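Local structure of glyceraldehyde-3-phosphate dehydrogenase (Sulfolobus solfataricus, 1B7G) at residues R167-D170 / Q171-K175; D83-P86 / N87-A91; L268-R272 / N273-E277. The protein catalyses the phosphorylating oxidation of D-glyceraldehyde 3-phosphate in glycolysis, with NADP(+) as the preferred cofactor and NAD(+) as the alternative. The protein carries 1 engineered substitution. All coordinates share one frame; numbering follows the deposited sequence.

Contact 1 of 3, residues R167-D170 / Q171-K175; sequences RAAD and QKEVK. With SO4 (sulfate ion), chain D; SO4 (sulfate ion), chain G.
Asp170 and Glu173 join the two segments across a type I beta turn. Glu173 N donates to Asp170 O at 3.0 Å. In return, the side chain of Glu173 folds back over the turn, and its OE2 takes the N-H of Asp170 on its anti lone pair. This second bond, 2.5 Å from Asp170 N to Glu173 OE2, is unusually short, so its exact length is doubtful. Glu173 OE2 also lies 3.5 Å from Ala169 CB.

Next outward, Arg167 NE binds Asp170 OD1 at 2.8 Å. The oxygen lies in the guanidinium plane, but the N-H reaches it from above the carboxylate. Gln300 NE2 is a second donor to OD1. Arg167 is bent at chi2 (94°), which brings its outer nitrogens to a sulfate. Arg167 NH2 meets O1 of this ion at 3.1 Å. Arg167 NH1 lies only 2.5 Å from sulfate O2, again a doubtful length.

Lys172 reaches out, extended, to a second sulfate, with Lys172 NZ 2.7 Å from its O1. NZ also forms a salt bridge with Glu39 and a hydrogen bond with Thr11. Both sulfates probably come from the crystallisation liquor. Arg167 and Arg166, which holds the first sulfate too, form the substrate phosphate site of this dehydrogenase, and Arg167 probably also contacts NAD(+).

Contact 2 of 3, residues D83-P86 / N87-A91; sequences DTTP and NGVGA
Thr85 and Pro86 pack against Val89 where the loop after strand 80-83 enters helix 89-99. This is a strand-to-helix turn of the Rossmann-type nucleotide-binding domain, and Asn87 in it lies near Gly109, which probably binds NAD(+). Val89 presents a different methyl to each neighbour. Its CG1 stands anti to the backbone N (chi1 178°), and Val89 CG1 presses on Thr85 CB at 3.5 Å, which is tighter than usual for two carbons. Val89 CG2 lies against the proline ring, 3.8 Å from Pro86 CD. Val89 CB lies close to both Thr85 OG1 and Pro86 O.

The hydroxyl of Thr85 sits between its own backbone N and carbonyl carbon (chi1 60°). This turns Thr85 OG1 back along the chain to Asp83, and it donates to Asp83 OD1 at 2.6 Å, on the syn lone pair. The backbone N of Thr85 donates to Asp83 OD1 at 3.1 Å, from the anti side and somewhat out of the carboxylate plane. The second bond makes an Asx turn. Two donors therefore fix the rotation of the Asp83 carboxylate. Its other oxygen, Asp83 OD2, accepts from Tyr97 and rests 3.5 Å from Gly90 CA.

Val89 N bonds to Pro86 O at 2.9 Å and closes the turn before the helix. Thr85 OG1 comes near Gly90 N, but the angle is poor. That N-H is taken by Glu110 instead, which also bonds weakly to the N-H groups of Gly88 and Ala91.

The chemistry implies a helix start whose N-H groups are met by one carboxylate, Glu110. Asp83 is buried, yet each of its carboxylate oxygens has a hydrogen-bond donor. The partial positive charge of the helix end would be expected to favour the ionised form of Glu110.

Contact 3 of 3, residues L268-R272 / N273-E277; sequences LKRDR and NDIPE
Arg270 and Glu277 approach from opposite directions and meet end-on. Arg270 NH1 binds Glu277 OE1 at 2.9 Å, and Arg270 NH2 binds Glu277 OE2, also at 2.9 Å. The two flat groups are nearly coplanar, 26° apart. OE2 uses its syn lone pair, while OE1 is met on the syn side but out of the carboxylate plane. Arg270 bends at chi3 (76°) and Glu277 at chi2 (87°), which brings the flat ends edge to edge for this two-pronged grip. The backbone N of Leu335 also donates to OE2. One face of the guanidinium lies over the carbonyl of Asp274, whose O is 3.5 Å from Arg270 NH1 but makes no hydrogen bond. Ile275 and Pro276 pack obliquely against the same group.

Two backbone bonds shape the chain between the pair. Asn273 N donates to Arg270 O at 3.0 Å, and Asp274 N donates to Asp271 O at 3.1 Å. One water bridges Arg270 O and Asn273 ND2, and the Asn273 amide also meets Asn273 of the second subunit. Another water lies at the edge of the Arg272 guanidinium, 2.8 Å from Arg272 NH1, and also contacts the carboxylates of Asp271 and Asp274. Asp18 and Arg15 of helix 11-21 pair with Arg272 and Asp274, and Lys269 of the second subunit with Asp271.

Lys269 closes helix 258-267 with a Schellman motif. The loop that follows lies at the subunit interface and leads into strand 278-288.

The three contacts follow one another along the chain, and none nests in or crosses another. Contact 2 comes first. It closes the turn from strand 80-83 of the parallel sheet into helix 89-99, in the nucleotide-binding part. Contact 1 closes a turn in the loop after strand 157-167 of the mixed sheet, and it reaches back to Thr11 at the start of helix 11-21 in the nucleotide-binding part. Contact 3 closes the loop from helix 258-267 to strand 278-288. It lies on the opposite side of the chain's centre from contact 2, with centres about 25 Å apart. Contacts 1 and 3 come within about 6 Å at their nearest atoms, and both touch the second subunit.

Contact 1 of 3, residues R167-D170 / Q171-K175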
loop_
_atom_site.group_PDB
_atom_site.type_symbol
_atom_site.label_atom_id
_atom_site.label_comp_id
_atom_site.label_asym_id
_atom_site.label_seq_id
_atom_site.Cartn_x
_atom_site.Cartn_y
_atom_site.Cartn_z
ATOM N N ARG A 167 -11.259 12.730 0.290
ATOM C CA ARG A 167 -11.012 11.686 1.305
ATOM C C ARG A 167 -10.815 12.409 2.616
ATOM O O ARG A 167 -10.328 13.560 2.615
ATOM C CB ARG A 167 -9.808 10.825 0.864
ATOM C CG ARG A 167 -8.474 11.640 0.858
ATOM C CD ARG A 167 -7.804 11.432 2.196
ATOM N NE ARG A 167 -6.533 12.083 2.447
ATOM C CZ ARG A 167 -6.393 13.350 2.809
ATOM N NH1 ARG A 167 -7.465 14.156 2.924
ATOM N NH2 ARG A 167 -5.182 13.859 3.037
ATOM N N ALA A 168 -11.281 11.882 3.744
ATOM C CA ALA A 168 -11.214 12.511 5.038
ATOM C C ALA A 168 -9.793 12.738 5.576
ATOM O O ALA A 168 -9.457 13.813 6.107
ATOM C CB ALA A 168 -11.947 11.592 6.078
ATOM N N ALA A 169 -8.985 11.696 5.536
ATOM C CA ALA A 169 -7.641 11.740 6.116
ATOM C C ALA A 169 -6.807 10.617 5.497
ATOM O O ALA A 169 -7.358 9.696 4.910
ATOM C CB ALA A 169 -7.758 11.486 7.634
ATOM N N ASP A 170 -5.478 10.778 5.460
ATOM C CA ASP A 170 -4.709 9.678 4.857
ATOM C C ASP A 170 -4.801 8.448 5.771
ATOM O O ASP A 170 -5.106 8.532 6.959
ATOM C CB ASP A 170 -3.274 10.054 4.623
ATOM C CG ASP A 170 -3.196 11.130 3.523
ATOM O OD1 ASP A 170 -3.935 10.938 2.531
ATOM O OD2 ASP A 170 -2.429 12.080 3.747
ATOM N N GLN A 171 -4.489 7.318 5.167
ATOM C CA GLN A 171 -4.559 6.028 5.789
ATOM C C GLN A 171 -3.717 5.885 7.056
ATOM O O GLN A 171 -4.192 5.226 8.006
ATOM C CB GLN A 171 -4.150 4.936 4.791
ATOM C CG GLN A 171 -4.260 3.555 5.462
ATOM C CD GLN A 171 -4.133 2.459 4.419
ATOM O OE1 GLN A 171 -5.098 2.144 3.719
ATOM N NE2 GLN A 171 -2.906 1.947 4.306
ATOM N N LYS A 172 -2.589 6.566 7.146
ATOM C CA LYS A 172 -1.783 6.470 8.380
ATOM C C LYS A 172 -2.408 7.244 9.523
ATOM O O LYS A 172 -2.058 7.024 10.687
ATOM C CB LYS A 172 -0.340 6.933 8.129
ATOM C CG LYS A 172 -0.150 8.450 8.262
ATOM C CD LYS A 172 1.046 8.924 7.454
ATOM C CE LYS A 172 1.445 10.333 7.821
ATOM N NZ LYS A 172 2.519 10.871 6.943
ATOM N N GLU A 173 -3.249 8.235 9.244
ATOM C CA GLU A 173 -3.831 9.043 10.333
ATOM C C GLU A 173 -4.886 8.210 11.024
ATOM O O GLU A 173 -5.642 7.431 10.399
ATOM C CB GLU A 173 -4.306 10.395 9.784
ATOM C CG GLU A 173 -3.368 11.022 8.764
ATOM C CD GLU A 173 -3.779 12.336 8.143
ATOM O OE1 GLU A 173 -3.436 13.412 8.711
ATOM O OE2 GLU A 173 -4.422 12.416 7.054
ATOM N N VAL A 174 -4.793 8.025 12.343
ATOM C CA VAL A 174 -5.795 7.222 13.046
ATOM C C VAL A 174 -6.568 8.125 14.005
ATOM O O VAL A 174 -7.444 7.652 14.712
ATOM C CB VAL A 174 -5.168 6.027 13.805
ATOM C CG1 VAL A 174 -4.443 5.102 12.830
ATOM C CG2 VAL A 174 -4.239 6.537 14.888
ATOM N N LYS A 175 -6.235 9.421 14.065
ATOM C CA LYS A 175 -7.007 10.279 14.982
ATOM C C LYS A 175 -7.984 11.199 14.264
ATOM O O LYS A 175 -8.561 12.086 14.899
ATOM C CB LYS A 175 -6.067 11.075 15.880
ATOM C CG LYS A 175 -5.270 10.128 16.807
ATOM C CD LYS A 175 -4.326 10.926 17.706
ATOM C CE LYS A 175 -3.606 10.010 18.695
ATOM N NZ LYS A 175 -2.303 9.545 18.131
HETATM S S SO4 D . -5.976 17.193 4.346
HETATM O O1 SO4 D . -4.957 16.278 4.986
HETATM O O2 SO4 D . -7.212 16.426 4.051
HETATM O O3 SO4 D . -5.338 17.633 3.060
HETATM O O4 SO4 D . -6.260 18.331 5.241
HETATM S S SO4 G . 1.504 14.437 7.699
HETATM O O1 SO4 G . 2.240 13.223 8.178
HETATM O O2 SO4 G . 1.670 14.564 6.213
HETATM O O3 SO4 G . 2.068 15.652 8.378
HETATM O O4 SO4 G . 0.044 14.321 8.034
HETATM O O HOH W 1 -4.072 7.661 2.116
#

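Contact 2 of 3, residues D83-P86 / N87-A91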
loop_
_atom_site.group_PDB
_atom_site.type_symbol
_atom_site.label_atom_id
_atom_site.label_comp_id
_atom_site.label_asym_id
_atom_site.label_seq_id
_atom_site.Cartn_x
_atom_site.Cartn_y
_atom_site.Cartn_z
ATOM N N ASP A 83 9.341 23.468 0.968
ATOM C CA ASP A 83 8.605 23.556 2.232
ATOM C C ASP A 83 7.341 22.705 2.127
ATOM O O ASP A 83 6.494 22.989 1.279
ATOM C CB ASP A 83 8.278 25.007 2.567
ATOM C CG ASP A 83 7.570 25.187 3.896
ATOM O OD1 ASP A 83 6.575 24.490 4.191
ATOM O OD2 ASP A 83 7.993 26.079 4.662
ATOM N N THR A 84 7.279 21.692 2.968
ATOM C CA THR A 84 6.148 20.764 3.001
ATOM C C THR A 84 5.611 20.646 4.417
ATOM O O THR A 84 5.182 19.580 4.861
ATOM C CB THR A 84 6.504 19.376 2.463
ATOM O OG1 THR A 84 7.557 18.789 3.228
ATOM C CG2 THR A 84 6.930 19.409 1.010
ATOM N N THR A 85 5.646 21.744 5.146
ATOM C CA THR A 85 5.165 21.853 6.495
ATOM C C THR A 85 3.617 21.941 6.493
ATOM O O THR A 85 3.035 22.304 5.487
ATOM C CB THR A 85 5.713 23.131 7.164
ATOM O OG1 THR A 85 5.284 24.301 6.439
ATOM C CG2 THR A 85 7.231 23.085 7.196
ATOM N N PRO A 86 3.017 21.840 7.649
ATOM C CA PRO A 86 1.561 21.880 7.761
ATOM C C PRO A 86 0.961 23.160 7.261
ATOM O O PRO A 86 1.649 24.196 7.158
ATOM C CB PRO A 86 1.311 21.521 9.216
ATOM C CG PRO A 86 2.573 20.903 9.736
ATOM C CD PRO A 86 3.695 21.535 8.947
ATOM N N ASN A 87 -0.325 23.206 6.858
ATOM C CA ASN A 87 -0.882 24.473 6.366
ATOM C C ASN A 87 -0.617 25.567 7.397
ATOM O O ASN A 87 -0.841 25.395 8.593
ATOM C CB ASN A 87 -2.374 24.473 6.066
ATOM C CG ASN A 87 -2.820 23.303 5.213
ATOM O OD1 ASN A 87 -2.068 22.794 4.384
ATOM N ND2 ASN A 87 -4.052 22.859 5.427
ATOM N N GLY A 88 -0.183 26.732 6.900
ATOM C CA GLY A 88 0.087 27.845 7.797
ATOM C C GLY A 88 1.516 27.889 8.312
ATOM O O GLY A 88 2.014 28.963 8.639
ATOM N N VAL A 89 2.232 26.772 8.361
ATOM C CA VAL A 89 3.624 26.788 8.858
ATOM C C VAL A 89 4.543 27.359 7.814
ATOM O O VAL A 89 5.547 28.026 8.092
ATOM C CB VAL A 89 4.000 25.392 9.357
ATOM C CG1 VAL A 89 5.439 25.312 9.844
ATOM C CG2 VAL A 89 3.043 24.969 10.492
ATOM N N GLY A 90 4.197 27.252 6.530
ATOM C CA GLY A 90 5.044 27.780 5.467
ATOM C C GLY A 90 5.234 29.281 5.600
ATOM O O GLY A 90 6.328 29.789 5.401
ATOM N N ALA A 91 4.174 29.975 5.942
ATOM C CA ALA A 91 4.149 31.400 6.168
ATOM C C ALA A 91 5.007 31.788 7.371
ATOM O O ALA A 91 5.496 32.908 7.451
ATOM C CB ALA A 91 2.696 31.840 6.426
#

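Contact 3 of 3, residues L268-R272 / N273-E277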
loop_
_atom_site.group_PDB
_atom_site.type_symbol
_atom_site.label_atom_id
_atom_site.label_comp_id
_atom_site.label_asym_id
_atom_site.label_seq_id
_atom_site.Cartn_x
_atom_site.Cartn_y
_atom_site.Cartn_z
ATOM N N LEU A 268 1.448 -3.448 -9.562
ATOM C CA LEU A 268 2.374 -2.893 -10.536
ATOM C C LEU A 268 3.693 -2.553 -9.843
ATOM O O LEU A 268 4.681 -2.164 -10.499
ATOM C CB LEU A 268 1.818 -1.631 -11.241
ATOM C CG LEU A 268 0.780 -1.870 -12.338
ATOM C CD1 LEU A 268 0.232 -0.519 -12.828
ATOM C CD2 LEU A 268 1.341 -2.623 -13.534
ATOM N N LYS A 269 3.723 -2.671 -8.515
ATOM C CA LYS A 269 4.881 -2.438 -7.686
ATOM C C LYS A 269 5.354 -0.998 -7.754
ATOM O O LYS A 269 6.543 -0.682 -7.724
ATOM C CB LYS A 269 5.995 -3.451 -8.042
ATOM C CG LYS A 269 5.609 -4.920 -8.140
ATOM C CD LYS A 269 4.901 -5.485 -6.923
ATOM C CE LYS A 269 4.483 -6.947 -7.129
ATOM N NZ LYS A 269 5.600 -7.922 -6.890
ATOM N N ARG A 270 4.401 -0.033 -7.790
ATOM C CA ARG A 270 4.759 1.379 -7.782
ATOM C C ARG A 270 5.208 1.727 -6.366
ATOM O O ARG A 270 4.627 1.163 -5.415
ATOM C CB ARG A 270 3.572 2.255 -8.236
ATOM C CG ARG A 270 3.066 1.774 -9.607
ATOM C CD ARG A 270 2.146 2.790 -10.279
ATOM N NE ARG A 270 2.900 3.923 -10.854
ATOM C CZ ARG A 270 2.377 5.074 -11.246
ATOM N NH1 ARG A 270 1.050 5.330 -11.145
ATOM N NH2 ARG A 270 3.155 5.999 -11.792
ATOM N N ASP A 271 6.146 2.644 -6.234
ATOM C CA ASP A 271 6.709 3.007 -4.940
ATOM C C ASP A 271 5.659 3.528 -3.984
ATOM O O ASP A 271 4.974 4.514 -4.301
ATOM C CB ASP A 271 7.808 4.064 -5.137
ATOM C CG ASP A 271 8.629 4.265 -3.881
ATOM O OD1 ASP A 271 8.264 5.070 -3.004
ATOM O OD2 ASP A 271 9.682 3.593 -3.776
ATOM N N ARG A 272 5.474 2.910 -2.823
ATOM C CA ARG A 272 4.471 3.325 -1.855
ATOM C C ARG A 272 3.053 3.183 -2.394
ATOM O O ARG A 272 2.101 3.710 -1.802
ATOM C CB ARG A 272 4.635 4.755 -1.329
ATOM C CG ARG A 272 5.971 5.173 -0.776
ATOM C CD ARG A 272 5.918 6.343 0.167
ATOM N NE ARG A 272 7.118 6.547 0.960
ATOM C CZ ARG A 272 8.279 7.026 0.525
ATOM N NH1 ARG A 272 8.420 7.349 -0.749
ATOM N NH2 ARG A 272 9.302 7.221 1.367
ATOM N N ASN A 273 2.789 2.443 -3.446
ATOM C CA ASN A 273 1.523 2.338 -4.109
ATOM C C ASN A 273 1.084 3.721 -4.633
ATOM O O ASN A 273 -0.111 3.846 -4.909
ATOM C CB ASN A 273 0.366 1.776 -3.262
ATOM C CG ASN A 273 0.726 0.923 -2.096
ATOM O OD1 ASN A 273 0.231 1.121 -0.974
ATOM N ND2 ASN A 273 1.696 0.020 -2.278
ATOM N N ASP A 274 1.980 4.658 -4.908
ATOM C CA ASP A 274 1.638 5.983 -5.390
ATOM C C ASP A 274 1.125 6.005 -6.815
ATOM O O ASP A 274 1.582 5.302 -7.705
ATOM C CB ASP A 274 2.840 6.967 -5.280
ATOM C CG ASP A 274 3.106 7.310 -3.834
ATOM O OD1 ASP A 274 2.253 6.947 -2.968
ATOM O OD2 ASP A 274 4.134 7.934 -3.527
ATOM N N ILE A 275 0.095 6.838 -7.049
ATOM C CA ILE A 275 -0.390 7.063 -8.413
ATOM C C ILE A 275 -0.495 8.586 -8.565
ATOM O O ILE A 275 -1.545 9.195 -8.301
ATOM C CB ILE A 275 -1.719 6.432 -8.750
ATOM C CG1 ILE A 275 -1.734 4.900 -8.588
ATOM C CG2 ILE A 275 -2.234 6.804 -10.147
ATOM C CD1 ILE A 275 -3.127 4.307 -8.748
ATOM N N PRO A 276 0.591 9.216 -9.018
ATOM C CA PRO A 276 0.654 10.652 -9.099
ATOM C C PRO A 276 -0.145 11.262 -10.246
ATOM O O PRO A 276 -0.244 12.494 -10.348
ATOM C CB PRO A 276 2.131 10.976 -9.262
ATOM C CG PRO A 276 2.876 9.679 -9.188
ATOM C CD PRO A 276 1.903 8.558 -9.312
ATOM N N GLU A 277 -0.580 10.474 -11.199
ATOM C CA GLU A 277 -1.324 10.918 -12.346
ATOM C C GLU A 277 -2.820 11.145 -12.055
ATOM O O GLU A 277 -3.380 10.417 -11.224
ATOM C CB GLU A 277 -1.238 9.869 -13.458
ATOM C CG GLU A 277 0.227 9.568 -13.889
ATOM C CD GLU A 277 0.899 8.496 -13.056
ATOM O OE1 GLU A 277 0.262 7.952 -12.118
ATOM O OE2 GLU A 277 2.090 8.185 -13.328
HETATM O O HOH W 2 3.567 -0.896 -4.163
HETATM O O HOH W 3 6.579 7.239 -2.904
#